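Local atomic coordinates of NDP-N-acetyl-D-galactosaminuronic acid dehydrogenase (Methanosarcina mazei Go1, PDB entry 3G79), a protein that probably oxidises UDP-N-acetyl-alpha-D-mannosamine to UDP-N-acetyl-alpha-D-mannosaminouronate, using two molecules of NAD(+). Residues Val105-Gln110 / Ser124-Gly129; Leu142-Ser147 / Ala175-Pro180. One frame throughout, in Å; residues are numbered along the deposited sequence.

Overall arrangement
Both contacts lie in the NAD-binding Rossmann domain, and their centres are 11 Å apart. Contact 1 packs the end of strand 104-107 and the loop after it against the start of helix 124-136. That helix leads into strand 142-145, which contact 2 pairs with strand 175-178. Contact 1 closes before contact 2 opens along the chain, and strands 104-107 and 142-145 lie side by side in the sheet. The contacts also touch directly. Val-105 N lies 2.8 Å from Leu-142 O, and Ile-109 O lies 2.7 Å from Ser-147 OG; both are probable hydrogen bonds. The Ile-109 side chain also touches the glycine-rich turn probably used for NAD.

Contact 1: Val105-Gln110 / Ser124-Gly129; sequences VTLAIQ and SALIDG
Ile-109 and Leu-107 press their side chains against the first turns of helix 124-136. The two branches of Ile-109 divide the work. CG2 lies against the backbone at Leu-126, with Ile-109 CG2 3.7 Å from Leu-126 N. It also meets a methyl, with Ile-109 CG2 3.9 Å from Ala-125 CB. The longer branch reaches one turn further. Ile-109 CD1 is 3.6 Å from Ala-125 O. Ile-109 CD1 is also 3.9 Å from Gly-129 CA. CG1 stands anti to the carbonyl carbon (chi1 -79°) and CD1 continues nearly extended, which carries the tip to the glycine. Gly-129 has no side chain here, and a CB would clash with Ile-109 CD1. Ala-125 O accepts the helical bond from Gly-129 N at 3.0 Å, and the Ile-109 methyl simply packs against it.

Leu-107 comes in beside Ile-109. Leu-107 CD2 sits 3.4 Å from Gly-129 C. Leu-107 CB meets Leu-126 CD1 at 4.2 Å. The side chains that meet are all apolar, and they also press on helix backbone atoms. An alanine in place of Ile-109 would probably open a gap over Gly-129 and leave the Ala-125 methyl without its partner.

Around the contact, Leu-107 also touches Val-143 and Leu-145 of the next strand and Ile-130 of the helix.

Beyond Ile-109, Gln-110 OE1 accepts from Tyr-28 N, within the glycine-rich turn. The arrangement is the strand-to-helix half of a beta-alpha-beta unit, strand 104-107, helix 124-136 and strand 142-145, in a Rossmann fold. The loop after its strand lies beside the GxGxxG-type turn, consistent with a place at the NAD site.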
ATOM      1  N   VAL A 105     -35.227  12.704   2.199  1.00 23.89           N
ATOM      2  CA  VAL A 105     -34.745  13.128   3.492  1.00 22.88           C
ATOM      3  C   VAL A 105     -33.402  12.492   3.731  1.00 23.38           C
ATOM      4  O   VAL A 105     -33.226  11.308   3.506  1.00 23.00           O
ATOM      5  CB  VAL A 105     -35.651  12.695   4.631  1.00 21.98           C
ATOM      6  CG1 VAL A 105     -35.194  13.307   5.919  1.00 32.21           C
ATOM      7  CG2 VAL A 105     -37.042  13.118   4.351  1.00 34.26           C
ATOM      8  N   THR A 106     -32.504  13.302   4.272  1.00 24.56           N
ATOM      9  CA  THR A 106     -31.143  12.941   4.624  1.00 25.93           C
ATOM     10  C   THR A 106     -30.928  12.985   6.172  1.00 27.21           C
ATOM     11  O   THR A 106     -31.399  13.923   6.853  1.00 27.98           O
ATOM     12  CB  THR A 106     -30.228  13.893   3.851  1.00 24.91           C
ATOM     13  OG1 THR A 106     -29.523  13.167   2.850  1.00 48.05           O
ATOM     14  CG2 THR A 106     -29.301  14.626   4.744  1.00 46.95           C
ATOM     15  N   LEU A 107     -30.261  11.958   6.710  1.00 26.23           N
ATOM     16  CA  LEU A 107     -29.835  11.919   8.121  1.00 26.29           C
ATOM     17  C   LEU A 107     -28.377  12.167   8.235  1.00 26.57           C
ATOM     18  O   LEU A 107     -27.562  11.289   7.946  1.00 26.27           O
ATOM     19  CB  LEU A 107     -30.104  10.565   8.781  1.00 26.04           C
ATOM     20  CG  LEU A 107     -31.606  10.336   8.771  1.00 45.84           C
ATOM     21  CD1 LEU A 107     -31.917   9.191   7.832  1.00 25.45           C
ATOM     22  CD2 LEU A 107     -32.057  10.080  10.172  1.00 25.36           C
ATOM     23  N   ALA A 108     -28.079  13.366   8.711  1.00 27.98           N
ATOM     24  CA  ALA A 108     -26.736  13.897   8.815  1.00 28.89           C
ATOM     25  C   ALA A 108     -26.471  14.208  10.271  1.00 29.81           C
ATOM     26  O   ALA A 108     -26.089  15.300  10.632  1.00 29.65           O
ATOM     27  CB  ALA A 108     -26.621  15.186   7.932  1.00 28.42           C
ATOM     28  N   ILE A 109     -26.680  13.227  11.122  1.00 32.58           N
ATOM     29  CA  ILE A 109     -26.713  13.500  12.532  1.00 34.81           C
ATOM     30  C   ILE A 109     -25.359  13.124  13.095  1.00 38.48           C
ATOM     31  O   ILE A 109     -24.878  12.006  12.831  1.00 38.51           O
ATOM     32  CB  ILE A 109     -27.875  12.743  13.174  1.00 34.27           C
ATOM     33  CG1 ILE A 109     -29.186  13.490  12.912  1.00 41.12           C
ATOM     34  CG2 ILE A 109     -27.629  12.521  14.678  1.00 41.35           C
ATOM     35  CD1 ILE A 109     -30.445  12.721  13.230  1.00 33.58           C
ATOM     36  N   GLN A 110     -24.723  14.056  13.821  1.00 41.85           N
ATOM     37  CA  GLN A 110     -23.444  13.773  14.466  1.00 46.37           C
ATOM     38  C   GLN A 110     -23.530  12.401  15.131  1.00 48.70           C
ATOM     39  O   GLN A 110     -24.503  12.079  15.815  1.00 48.26           O
ATOM     40  CB  GLN A 110     -23.028  14.885  15.459  1.00 48.87           C
ATOM     41  CG  GLN A 110     -22.269  16.103  14.792  1.00 81.21           C
ATOM     42  CD  GLN A 110     -22.282  17.440  15.620  1.00 52.80           C
ATOM     43  OE1 GLN A 110     -22.125  18.546  15.057  1.00 81.22           O
ATOM     44  NE2 GLN A 110     -22.478  17.330  16.946  1.00 81.37           N
ATOM     45  N   SER A 124     -27.306   7.084  19.377  1.00 41.57           N
ATOM     46  CA  SER A 124     -28.641   7.288  19.944  1.00 39.19           C
ATOM     47  C   SER A 124     -29.422   8.424  19.266  1.00 36.67           C
ATOM     48  O   SER A 124     -30.570   8.226  18.841  1.00 37.72           O
ATOM     49  CB  SER A 124     -28.648   7.331  21.507  1.00 39.24           C
ATOM     50  OG  SER A 124     -28.233   8.572  22.071  1.00 29.68           O
ATOM     51  N   ALA A 125     -28.807   9.587  19.137  1.00 33.59           N
ATOM     52  CA  ALA A 125     -29.406  10.672  18.379  1.00 32.61           C
ATOM     53  C   ALA A 125     -29.689  10.287  16.906  1.00 32.55           C
ATOM     54  O   ALA A 125     -30.688  10.777  16.308  1.00 33.22           O
ATOM     55  CB  ALA A 125     -28.526  11.924  18.436  1.00 32.04           C
ATOM     56  N   LEU A 126     -28.832   9.430  16.333  1.00 30.75           N
ATOM     57  CA  LEU A 126     -28.976   9.021  14.922  1.00 29.88           C
ATOM     58  C   LEU A 126     -30.193   8.167  14.829  1.00 30.60           C
ATOM     59  O   LEU A 126     -31.041   8.365  13.959  1.00 30.39           O
ATOM     60  CB  LEU A 126     -27.775   8.194  14.414  1.00 28.20           C
ATOM     61  CG  LEU A 126     -28.018   7.432  13.106  1.00 40.39           C
ATOM     62  CD1 LEU A 126     -28.307   8.452  11.976  1.00 26.67           C
ATOM     63  CD2 LEU A 126     -26.900   6.441  12.749  1.00 25.40           C
ATOM     64  N   ILE A 127     -30.292   7.210  15.747  1.00 31.84           N
ATOM     65  CA  ILE A 127     -31.411   6.304  15.691  1.00 31.83           C
ATOM     66  C   ILE A 127     -32.696   7.058  16.021  1.00 31.71           C
ATOM     67  O   ILE A 127     -33.746   6.742  15.479  1.00 31.74           O
ATOM     68  CB  ILE A 127     -31.260   5.030  16.546  1.00 31.87           C
ATOM     69  CG1 ILE A 127     -31.963   5.213  17.872  1.00 43.70           C
ATOM     70  CG2 ILE A 127     -29.829   4.553  16.703  1.00 43.30           C
ATOM     71  CD1 ILE A 127     -32.855   4.053  18.177  1.00 32.95           C
ATOM     72  N   ASP A 128     -32.619   8.069  16.878  1.00 32.27           N
ATOM     73  CA  ASP A 128     -33.790   8.894  17.116  1.00 33.42           C
ATOM     74  C   ASP A 128     -34.263   9.537  15.823  1.00 32.00           C
ATOM     75  O   ASP A 128     -35.451   9.596  15.572  1.00 30.36           O
ATOM     76  CB  ASP A 128     -33.482   9.983  18.121  1.00 36.47           C
ATOM     77  CG  ASP A 128     -33.804   9.578  19.540  1.00 63.56           C
ATOM     78  OD1 ASP A 128     -33.523   8.407  19.933  1.00 38.86           O
ATOM     79  OD2 ASP A 128     -34.342  10.456  20.254  1.00 38.40           O
ATOM     80  N   GLY A 129     -33.316  10.017  15.004  1.00 32.05           N
ATOM     81  CA  GLY A 129     -33.663  10.644  13.722  1.00 31.78           C
ATOM     82  C   GLY A 129     -34.321   9.703  12.730  1.00 31.40           C
ATOM     83  O   GLY A 129     -35.243  10.076  12.025  1.00 31.53           O
TER

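Contact 2: Leu142-Ser147 / Ala175-Pro180; sequences LVVLES and ALAHAP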
ATOM      1  N   LEU A 142     -37.269   9.109  -0.798  1.00 24.00           N
ATOM      2  CA  LEU A 142     -35.913   8.559  -0.656  1.00 25.44           C
ATOM      3  C   LEU A 142     -35.290   8.967   0.697  1.00 24.98           C
ATOM      4  O   LEU A 142     -35.306  10.135   1.051  1.00 24.65           O
ATOM      5  CB  LEU A 142     -34.980   8.955  -1.821  1.00 25.58           C
ATOM      6  CG  LEU A 142     -33.475   8.818  -1.501  1.00 24.14           C
ATOM      7  CD1 LEU A 142     -33.002   7.397  -1.818  1.00 26.00           C
ATOM      8  CD2 LEU A 142     -32.570   9.860  -2.267  1.00 26.18           C
ATOM      9  N   VAL A 143     -34.726   7.990   1.408  1.00 23.86           N
ATOM     10  CA  VAL A 143     -34.054   8.240   2.665  1.00 23.42           C
ATOM     11  C   VAL A 143     -32.584   7.973   2.472  1.00 24.14           C
ATOM     12  O   VAL A 143     -32.186   6.953   1.871  1.00 25.37           O
ATOM     13  CB  VAL A 143     -34.639   7.317   3.794  1.00 23.71           C
ATOM     14  CG1 VAL A 143     -33.986   7.578   5.106  1.00 15.46           C
ATOM     15  CG2 VAL A 143     -36.145   7.526   3.942  1.00 14.47           C
ATOM     16  N   VAL A 144     -31.759   8.883   2.958  1.00 24.06           N
ATOM     17  CA  VAL A 144     -30.317   8.701   2.880  1.00 24.93           C
ATOM     18  C   VAL A 144     -29.606   8.820   4.232  1.00 25.35           C
ATOM     19  O   VAL A 144     -29.691   9.842   4.908  1.00 23.82           O
ATOM     20  CB  VAL A 144     -29.624   9.709   1.912  1.00 24.70           C
ATOM     21  CG1 VAL A 144     -28.181   9.262   1.637  1.00 18.62           C
ATOM     22  CG2 VAL A 144     -30.356   9.780   0.610  1.00 19.84           C
ATOM     23  N   LEU A 145     -28.863   7.774   4.587  1.00 26.41           N
ATOM     24  CA  LEU A 145     -27.920   7.874   5.683  1.00 26.36           C
ATOM     25  C   LEU A 145     -26.638   8.580   5.239  1.00 26.45           C
ATOM     26  O   LEU A 145     -25.850   8.021   4.442  1.00 24.91           O
ATOM     27  CB  LEU A 145     -27.592   6.498   6.252  1.00 26.36           C
ATOM     28  CG  LEU A 145     -28.705   5.631   6.874  1.00 37.61           C
ATOM     29  CD1 LEU A 145     -28.158   4.671   7.918  1.00 25.43           C
ATOM     30  CD2 LEU A 145     -29.728   6.489   7.531  1.00 27.16           C
ATOM     31  N   GLU A 146     -26.442   9.791   5.782  1.00 27.13           N
ATOM     32  CA  GLU A 146     -25.201  10.543   5.612  1.00 28.35           C
ATOM     33  C   GLU A 146     -24.221  10.394   6.790  1.00 29.06           C
ATOM     34  O   GLU A 146     -23.028  10.571   6.597  1.00 29.54           O
ATOM     35  CB  GLU A 146     -25.469  12.036   5.332  1.00 29.85           C
ATOM     36  CG  GLU A 146     -26.047  12.337   3.963  1.00 37.07           C
ATOM     37  CD  GLU A 146     -26.311  13.837   3.725  1.00 32.34           C
ATOM     38  OE1 GLU A 146     -26.637  14.565   4.697  1.00 36.89           O
ATOM     39  OE2 GLU A 146     -26.198  14.286   2.567  1.00 36.50           O
ATOM     40  N   SER A 147     -24.709  10.064   7.991  1.00 29.96           N
ATOM     41  CA  SER A 147     -23.839   9.843   9.182  1.00 30.31           C
ATOM     42  C   SER A 147     -22.910   8.631   8.969  1.00 32.06           C
ATOM     43  O   SER A 147     -23.272   7.650   8.334  1.00 31.72           O
ATOM     44  CB  SER A 147     -24.661   9.622  10.459  1.00 29.73           C
ATOM     45  OG  SER A 147     -25.705  10.590  10.635  1.00 26.01           O
ATOM     46  N   ALA A 175     -37.132   4.333  -1.162  1.00 26.18           N
ATOM     47  CA  ALA A 175     -35.752   4.159  -1.594  1.00 24.98           C
ATOM     48  C   ALA A 175     -34.800   4.464  -0.425  1.00 25.56           C
ATOM     49  O   ALA A 175     -35.047   5.391   0.365  1.00 26.52           O
ATOM     50  CB  ALA A 175     -35.484   5.092  -2.766  1.00 24.25           C
ATOM     51  N   LEU A 176     -33.703   3.706  -0.323  1.00 24.44           N
ATOM     52  CA  LEU A 176     -32.795   3.816   0.805  1.00 22.64           C
ATOM     53  C   LEU A 176     -31.360   3.805   0.329  1.00 22.23           C
ATOM     54  O   LEU A 176     -30.954   2.891  -0.381  1.00 22.75           O
ATOM     55  CB  LEU A 176     -32.971   2.626   1.729  1.00 21.83           C
ATOM     56  CG  LEU A 176     -32.888   2.683   3.249  1.00 20.89           C
ATOM     57  CD1 LEU A 176     -32.605   1.291   3.839  1.00 22.44           C
ATOM     58  CD2 LEU A 176     -32.033   3.722   3.888  1.00 21.91           C
ATOM     59  N   ALA A 177     -30.574   4.766   0.793  1.00 21.03           N
ATOM     60  CA  ALA A 177     -29.196   4.882   0.341  1.00 21.37           C
ATOM     61  C   ALA A 177     -28.269   5.181   1.499  1.00 22.25           C
ATOM     62  O   ALA A 177     -28.741   5.442   2.601  1.00 23.03           O
ATOM     63  CB  ALA A 177     -29.078   5.955  -0.700  1.00 20.21           C
ATOM     64  N   HIS A 178     -26.964   5.140   1.237  1.00 22.71           N
ATOM     65  CA  HIS A 178     -25.951   5.600   2.190  1.00 24.25           C
ATOM     66  C   HIS A 178     -24.949   6.461   1.449  1.00 26.79           C
ATOM     67  O   HIS A 178     -24.274   6.018   0.502  1.00 26.96           O
ATOM     68  CB  HIS A 178     -25.252   4.436   2.895  1.00 23.89           C
ATOM     69  CG  HIS A 178     -24.153   4.859   3.826  1.00 22.04           C
ATOM     70  ND1 HIS A 178     -24.311   5.858   4.760  1.00 24.21           N
ATOM     71  CD2 HIS A 178     -22.888   4.402   3.980  1.00 23.00           C
ATOM     72  CE1 HIS A 178     -23.190   6.011   5.444  1.00 20.89           C
ATOM     73  NE2 HIS A 178     -22.307   5.148   4.978  1.00 23.84           N
ATOM     74  N   ALA A 179     -24.877   7.715   1.855  1.00 28.25           N
ATOM     75  CA  ALA A 179     -23.903   8.609   1.283  1.00 28.93           C
ATOM     76  C   ALA A 179     -23.028   9.226   2.364  1.00 29.99           C
ATOM     77  O   ALA A 179     -23.294  10.331   2.806  1.00 30.19           O
ATOM     78  CB  ALA A 179     -24.583   9.675   0.460  1.00 29.08           C
ATOM     79  N   PRO A 180     -21.965   8.519   2.775  1.00 31.34           N
ATOM     80  CA  PRO A 180     -21.027   9.068   3.736  1.00 33.21           C
ATOM     81  C   PRO A 180     -20.207  10.202   3.128  1.00 36.96           C
ATOM     82  O   PRO A 180     -19.999  10.231   1.928  1.00 36.05           O
ATOM     83  CB  PRO A 180     -20.084   7.890   4.010  1.00 31.71           C
ATOM     84  CG  PRO A 180     -20.079   7.112   2.775  1.00 22.99           C
ATOM     85  CD  PRO A 180     -21.483   7.245   2.214  1.00 31.63           C
TER
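Two neighbouring parallel strands of the Rossmann sheet, 142-145 and 175-178, pair here; helix 154-166 connects them in a beta-alpha-beta crossover. The backbone ladder starts with Val-143 N bonded to Ala-175 O at 2.8 Å. Ala-177 N then bonds to Val-143 O at 2.9 Å. Leu-145 N follows, bonded to Ala-177 O at 3.1 Å.

The ladder ends at Leu-145 O, which is gripped twice. Ala-179 N is 2.8 Å from Leu-145 O. His-178 ND1 is 2.7 Å from Leu-145 O, on the opposite face of the carbonyl plane and well above that plane. The imidazole therefore donates from ND1. With chi1 at 177° the His-178 ring swings back toward strand 142-145, and the bond from ND1 is bent (139° at the hydrogen). His-178 CE1 lies 3.3 Å from Ser-147 O at the ring edge, and Pro-180 CD sits over the centre of one ring face.

On the face of Leu-142 and Val-144, each larger residue lies beside an alanine, Ala-175 and Ala-177. Leu-142 CD1 packs on Ala-175 CB at 3.5 Å. Val-144 CG1 also reaches Ala-179 CB, just past the strand, at 3.8 Å. Helix 204-214 covers this side, while helix 154-166 covers the face of Leu-145 and His-178.

Past the strand, the CB and CG of Glu-146 lie against Ala-179 O. Glu-146 OE2 bonds to Tyr-214 OH and forms a salt bridge with Arg-197. Arg-197 also holds Ala-179 O and Pro-180 O. The whole is two adjacent parallel strands of a Rossmann sheet and the loops at their C-terminal ends, joined by a beta-alpha-beta crossover.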